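Local coordinates for probable n-acetylneuraminic acid outer membrane channel protein NANC (Escherichia coli, PDB 2WJR), which forms a monomeric, weakly anion-selective outer membrane channel that lets the sialic acid N-acetylneuraminic acid enter the bacterium, at residues S139-S151 / K163-H175. The protein carries 1 engineered substitution. Sequence-based numbering, arbitrary orientation.
Sequences SDFTFAWQTTLYS and KWATENAFVLQYH. With OCT (N-octane), chain F; OCT (N-octane), chain E.
Strands 141-151 and 164-174 run antiparallel, their axes 4.7 Å apart at closest approach, and are laddered by paired backbone hydrogen bonds from Thr142-Gln173 to Tyr150-Ala165, with His175 N to Asp140 O added at the periplasmic end. On the face bearing Trp145, the five-membered ring of Trp145 and the ring of Phe170 lie nearly parallel, planes 7° apart, but slid so far that they barely overlap; the closest atoms, Trp145 CD1 and Phe170 CE2, are 3.4 Å apart. On the opposite face of the indole, C1 of the chain E n-octane sits over the rim of the six-membered ring, 3.7 Å from Trp145 CZ3. With Trp145 CG anti to the backbone N (chi1 170°), the indole lies alongside Asn168, and NE1 donates to Asn168 OD1 at 2.9 Å, nearly in the ring plane. The same oxygen accepts a second bond from Thr147 OG1 (2.8 Å), so two donors converge on the amide oxygen, which should limit rotation of the group. Phe143 continues this row: its CZ meets the edge of the Phe170 ring, while C1 of the chain F octane sits over one of its faces. The two strands form one hairpin of the transmembrane beta-barrel of this KdgM-family porin, and the octane-bearing aromatic row is consistent with the lipid-facing side of the wall. The other face carries more polar groups. There Tyr150, with CG between the backbone N and the carbonyl carbon (chi1 37°), leans over Ala165 and brings OH to the anti lone pair of Glu167 OE2, 2.6 Å away; Gln192 also bonds to this hydroxyl. At the periplasmic end, Thr142 OG1 lies in the imidazole plane of His175, 2.7 Å from NE2, and also pairs with His136, which ties strand 126-136 to the hairpin.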
loop_
_atom_site.group_PDB
_atom_site.type_symbol
_atom_site.label_atom_id
_atom_site.label_comp_id
_atom_site.label_asym_id
_atom_site.label_seq_id
_atom_site.Cartn_x
_atom_site.Cartn_y
_atom_site.Cartn_z
ATOM N N SER A 139 2.046 -25.520 -2.683
ATOM C CA SER A 139 1.029 -25.288 -3.698
ATOM C C SER A 139 -0.195 -24.593 -3.112
ATOM O O SER A 139 -0.891 -23.914 -3.835
ATOM C CB SER A 139 0.639 -26.593 -4.432
ATOM O OG SER A 139 0.286 -27.611 -3.510
ATOM N N ASP A 140 -0.452 -24.740 -1.813
ATOM C CA ASP A 140 -1.652 -24.165 -1.219
ATOM C C ASP A 140 -1.464 -22.725 -0.727
ATOM O O ASP A 140 -2.409 -21.949 -0.757
ATOM C CB ASP A 140 -2.121 -25.002 -0.031
ATOM C CG ASP A 140 -2.730 -26.346 -0.447
ATOM O OD1 ASP A 140 -3.340 -26.434 -1.544
ATOM O OD2 ASP A 140 -2.611 -27.295 0.360
ATOM N N PHE A 141 -0.266 -22.391 -0.258
ATOM C CA PHE A 141 -0.076 -21.152 0.539
ATOM C C PHE A 141 1.097 -20.300 0.094
ATOM O O PHE A 141 2.177 -20.803 -0.205
ATOM C CB PHE A 141 0.129 -21.494 2.022
ATOM C CG PHE A 141 -1.073 -22.097 2.684
ATOM C CD1 PHE A 141 -1.094 -23.451 3.018
ATOM C CD2 PHE A 141 -2.170 -21.322 2.991
ATOM C CE1 PHE A 141 -2.212 -24.017 3.627
ATOM C CE2 PHE A 141 -3.305 -21.889 3.613
ATOM C CZ PHE A 141 -3.315 -23.231 3.927
ATOM N N THR A 142 0.878 -18.987 0.114
ATOM C CA THR A 142 1.930 -18.006 -0.115
ATOM C C THR A 142 1.861 -17.021 1.049
ATOM O O THR A 142 0.771 -16.608 1.444
ATOM C CB THR A 142 1.716 -17.278 -1.448
ATOM O OG1 THR A 142 1.937 -18.196 -2.527
ATOM C CG2 THR A 142 2.670 -16.066 -1.597
ATOM N N PHE A 143 3.018 -16.720 1.615
ATOM C CA PHE A 143 3.145 -15.729 2.674
ATOM C C PHE A 143 3.829 -14.504 2.098
ATOM O O PHE A 143 4.881 -14.609 1.449
ATOM C CB PHE A 143 3.945 -16.281 3.850
ATOM C CG PHE A 143 4.362 -15.229 4.838
ATOM C CD1 PHE A 143 3.489 -14.820 5.826
ATOM C CD2 PHE A 143 5.625 -14.623 4.747
ATOM C CE1 PHE A 143 3.868 -13.819 6.737
ATOM C CE2 PHE A 143 6.008 -13.624 5.648
ATOM C CZ PHE A 143 5.130 -13.234 6.644
ATOM N N ALA A 144 3.255 -13.333 2.342
ATOM C CA ALA A 144 3.877 -12.103 1.874
ATOM C C ALA A 144 3.942 -11.095 2.996
ATOM O O ALA A 144 2.966 -10.921 3.734
ATOM C CB ALA A 144 3.103 -11.516 0.667
ATOM N N TRP A 145 5.084 -10.424 3.106
ATOM C CA TRP A 145 5.267 -9.350 4.089
ATOM C C TRP A 145 5.709 -8.081 3.366
ATOM O O TRP A 145 6.643 -8.102 2.560
ATOM C CB TRP A 145 6.268 -9.791 5.156
ATOM C CG TRP A 145 6.755 -8.713 6.107
ATOM C CD1 TRP A 145 6.020 -7.707 6.673
ATOM C CD2 TRP A 145 8.078 -8.580 6.627
ATOM N NE1 TRP A 145 6.806 -6.950 7.503
ATOM C CE2 TRP A 145 8.075 -7.467 7.499
ATOM C CE3 TRP A 145 9.266 -9.294 6.445
ATOM C CZ2 TRP A 145 9.222 -7.043 8.168
ATOM C CZ3 TRP A 145 10.400 -8.875 7.112
ATOM C CH2 TRP A 145 10.374 -7.761 7.963
ATOM N N GLN A 146 5.031 -6.972 3.674
ATOM C CA GLN A 146 5.391 -5.667 3.183
ATOM C C GLN A 146 5.695 -4.778 4.386
ATOM O O GLN A 146 4.866 -4.625 5.268
ATOM C CB GLN A 146 4.239 -5.075 2.369
ATOM C CG GLN A 146 4.569 -3.722 1.748
ATOM C CD GLN A 146 3.427 -3.143 0.929
ATOM O OE1 GLN A 146 2.480 -3.848 0.566
ATOM N NE2 GLN A 146 3.509 -1.868 0.631
ATOM N N THR A 147 6.884 -4.206 4.409
ATOM C CA THR A 147 7.279 -3.285 5.465
ATOM C C THR A 147 7.413 -1.874 4.878
ATOM O O THR A 147 7.824 -1.682 3.729
ATOM C CB THR A 147 8.562 -3.820 6.234
ATOM O OG1 THR A 147 8.763 -3.057 7.436
ATOM C CG2 THR A 147 9.801 -3.777 5.367
ATOM N N THR A 148 7.009 -0.865 5.653
ATOM C CA THR A 148 6.913 0.475 5.132
ATOM C C THR A 148 7.435 1.481 6.155
ATOM O O THR A 148 7.185 1.337 7.344
ATOM C CB THR A 148 5.459 0.840 4.823
ATOM O OG1 THR A 148 4.881 -0.154 3.967
ATOM C CG2 THR A 148 5.352 2.235 4.205
ATOM N N LEU A 149 8.185 2.444 5.664
ATOM C CA LEU A 149 8.681 3.587 6.472
ATOM C C LEU A 149 8.370 4.846 5.672
ATOM O O LEU A 149 8.766 4.968 4.498
ATOM C CB LEU A 149 10.178 3.455 6.721
ATOM C CG LEU A 149 10.894 4.660 7.353
ATOM C CD1 LEU A 149 10.258 4.961 8.697
ATOM C CD2 LEU A 149 12.423 4.382 7.502
ATOM N N TYR A 150 7.622 5.780 6.250
ATOM C CA TYR A 150 7.484 7.067 5.597
ATOM C C TYR A 150 7.730 8.207 6.565
ATOM O O TYR A 150 7.487 8.076 7.761
ATOM C CB TYR A 150 6.144 7.235 4.886
ATOM C CG TYR A 150 4.945 6.631 5.543
ATOM C CD1 TYR A 150 4.456 7.137 6.742
ATOM C CD2 TYR A 150 4.256 5.596 4.949
ATOM C CE1 TYR A 150 3.318 6.625 7.330
ATOM C CE2 TYR A 150 3.124 5.067 5.527
ATOM C CZ TYR A 150 2.651 5.583 6.734
ATOM O OH TYR A 150 1.524 5.051 7.339
ATOM N N SER A 151 8.226 9.293 6.011
ATOM C CA SER A 151 8.594 10.479 6.794
ATOM C C SER A 151 8.176 11.736 6.075
ATOM O O SER A 151 8.078 11.775 4.850
ATOM C CB SER A 151 10.109 10.506 7.023
ATOM O OG SER A 151 10.778 10.650 5.795
ATOM N N LYS A 163 7.177 12.739 12.973
ATOM C CA LYS A 163 7.351 13.077 11.572
ATOM C C LYS A 163 7.644 11.835 10.724
ATOM O O LYS A 163 8.068 11.948 9.584
ATOM C CB LYS A 163 8.486 14.080 11.420
ATOM C CG LYS A 163 8.212 15.408 12.139
ATOM C CD LYS A 163 9.184 16.488 11.679
ATOM C CE LYS A 163 8.741 17.134 10.393
ATOM N NZ LYS A 163 9.757 18.041 9.775
ATOM N N TRP A 164 7.452 10.666 11.308
ATOM C CA TRP A 164 7.656 9.395 10.590
ATOM C C TRP A 164 6.797 8.346 11.209
ATOM O O TRP A 164 6.351 8.484 12.350
ATOM C CB TRP A 164 9.110 8.959 10.619
ATOM C CG TRP A 164 9.643 8.642 11.992
ATOM C CD1 TRP A 164 10.117 9.534 12.908
ATOM C CD2 TRP A 164 9.777 7.343 12.589
ATOM N NE1 TRP A 164 10.515 8.878 14.045
ATOM C CE2 TRP A 164 10.326 7.532 13.876
ATOM C CE3 TRP A 164 9.485 6.038 12.165
ATOM C CZ2 TRP A 164 10.596 6.469 14.738
ATOM C CZ3 TRP A 164 9.734 4.980 13.023
ATOM C CH2 TRP A 164 10.290 5.201 14.303
ATOM N N ALA A 165 6.539 7.281 10.448
ATOM C CA ALA A 165 5.792 6.162 10.954
ATOM C C ALA A 165 6.054 4.961 10.069
ATOM O O ALA A 165 6.676 5.068 8.997
ATOM C CB ALA A 165 4.315 6.454 10.991
ATOM N N THR A 166 5.549 3.840 10.534
ATOM C CA THR A 166 5.758 2.543 9.884
ATOM C C THR A 166 4.435 1.841 9.625
ATOM O O THR A 166 3.388 2.181 10.208
ATOM C CB THR A 166 6.701 1.622 10.725
ATOM O OG1 THR A 166 6.100 1.331 11.997
ATOM C CG2 THR A 166 8.043 2.270 10.918
ATOM N N GLU A 167 4.460 0.908 8.676
ATOM C CA GLU A 167 3.394 -0.060 8.540
ATOM C C GLU A 167 4.051 -1.408 8.282
ATOM O O GLU A 167 5.117 -1.492 7.661
ATOM C CB GLU A 167 2.436 0.278 7.392
ATOM C CG GLU A 167 1.819 1.688 7.427
ATOM C CD GLU A 167 0.797 1.918 6.311
ATOM O OE1 GLU A 167 0.469 0.951 5.574
ATOM O OE2 GLU A 167 0.323 3.069 6.169
ATOM N N ASN A 168 3.407 -2.449 8.769
ATOM C CA ASN A 168 3.797 -3.802 8.462
ATOM C C ASN A 168 2.562 -4.598 8.135
ATOM O O ASN A 168 1.633 -4.687 8.949
ATOM C CB ASN A 168 4.570 -4.417 9.623
ATOM C CG ASN A 168 6.005 -3.941 9.677
ATOM O OD1 ASN A 168 6.855 -4.413 8.916
ATOM N ND2 ASN A 168 6.282 -2.960 10.561
ATOM N N ALA A 169 2.551 -5.161 6.919
ATOM C CA ALA A 169 1.430 -5.941 6.409
ATOM C C ALA A 169 1.882 -7.398 6.210
ATOM O O ALA A 169 2.917 -7.649 5.597
ATOM C CB ALA A 169 0.912 -5.334 5.079
ATOM N N PHE A 170 1.100 -8.328 6.747
ATOM C CA PHE A 170 1.370 -9.763 6.665
ATOM C C PHE A 170 0.165 -10.419 6.019
ATOM O O PHE A 170 -0.953 -10.308 6.526
ATOM C CB PHE A 170 1.622 -10.363 8.056
ATOM C CG PHE A 170 2.681 -9.652 8.825
ATOM C CD1 PHE A 170 2.365 -8.588 9.655
ATOM C CD2 PHE A 170 4.008 -10.026 8.708
ATOM C CE1 PHE A 170 3.358 -7.920 10.354
ATOM C CE2 PHE A 170 4.990 -9.371 9.413
ATOM C CZ PHE A 170 4.654 -8.313 10.240
ATOM N N VAL A 171 0.399 -11.112 4.909
ATOM C CA VAL A 171 -0.685 -11.646 4.100
ATOM C C VAL A 171 -0.453 -13.148 3.936
ATOM O O VAL A 171 0.654 -13.574 3.606
ATOM C CB VAL A 171 -0.761 -10.990 2.707
ATOM C CG1 VAL A 171 -1.958 -11.582 1.907
ATOM C CG2 VAL A 171 -0.867 -9.447 2.782
ATOM N N LEU A 172 -1.484 -13.940 4.225
ATOM C CA LEU A 172 -1.464 -15.375 3.928
ATOM C C LEU A 172 -2.486 -15.609 2.839
ATOM O O LEU A 172 -3.685 -15.385 3.040
ATOM C CB LEU A 172 -1.805 -16.223 5.158
ATOM C CG LEU A 172 -1.763 -17.751 4.956
ATOM C CD1 LEU A 172 -0.361 -18.227 4.621
ATOM C CD2 LEU A 172 -2.283 -18.490 6.197
ATOM N N GLN A 173 -2.000 -16.044 1.683
ATOM C CA GLN A 173 -2.846 -16.334 0.538
ATOM C C GLN A 173 -3.016 -17.844 0.450
ATOM O O GLN A 173 -2.064 -18.601 0.626
ATOM C CB GLN A 173 -2.196 -15.853 -0.766
ATOM C CG GLN A 173 -1.978 -14.358 -0.923
ATOM C CD GLN A 173 -1.063 -14.037 -2.100
ATOM O OE1 GLN A 173 -0.635 -14.929 -2.836
ATOM N NE2 GLN A 173 -0.756 -12.759 -2.277
ATOM N N TYR A 174 -4.244 -18.257 0.173
ATOM C CA TYR A 174 -4.586 -19.650 -0.014
ATOM C C TYR A 174 -4.949 -19.828 -1.492
ATOM O O TYR A 174 -5.888 -19.230 -1.958
ATOM C CB TYR A 174 -5.762 -20.022 0.891
ATOM C CG TYR A 174 -6.353 -21.385 0.592
ATOM C CD1 TYR A 174 -5.542 -22.506 0.497
ATOM C CD2 TYR A 174 -7.717 -21.543 0.405
ATOM C CE1 TYR A 174 -6.090 -23.768 0.225
ATOM C CE2 TYR A 174 -8.273 -22.790 0.140
ATOM C CZ TYR A 174 -7.450 -23.895 0.049
ATOM O OH TYR A 174 -7.983 -25.133 -0.225
ATOM N N HIS A 175 -4.176 -20.623 -2.222
ATOM C CA HIS A 175 -4.440 -20.850 -3.645
ATOM C C HIS A 175 -5.492 -21.958 -3.804
ATOM O O HIS A 175 -5.179 -23.101 -4.137
ATOM C CB HIS A 175 -3.149 -21.181 -4.394
ATOM C CG HIS A 175 -2.085 -20.137 -4.228
ATOM N ND1 HIS A 175 -2.259 -18.833 -4.643
ATOM C CD2 HIS A 175 -0.863 -20.190 -3.656
ATOM C CE1 HIS A 175 -1.172 -18.137 -4.359
ATOM N NE2 HIS A 175 -0.311 -18.937 -3.756
HETATM C C1 OCT F . 5.780 -17.662 6.907
HETATM C C2 OCT F . 7.300 -17.823 6.950
HETATM C C3 OCT F . 7.724 -19.263 6.642
HETATM C C4 OCT F . 7.105 -20.293 7.602
HETATM C C5 OCT F . 6.432 -21.463 6.870
HETATM C C6 OCT F . 7.153 -22.793 7.109
HETATM C C7 OCT F . 6.166 -23.888 7.516
HETATM C C8 OCT F . 5.242 -24.268 6.356
HETATM C C1 OCT E . 10.808 -7.074 3.873
HETATM C C2 OCT E . 12.123 -6.367 3.510
HETATM C C3 OCT E . 12.792 -7.029 2.297
HETATM C C4 OCT E . 13.994 -6.223 1.768
HETATM C C5 OCT E . 14.030 -6.218 0.236
HETATM C C6 OCT E . 15.459 -6.270 -0.356
HETATM C C7 OCT E . 15.472 -5.879 -1.857
HETATM C C8 OCT E . 16.763 -6.271 -2.606
#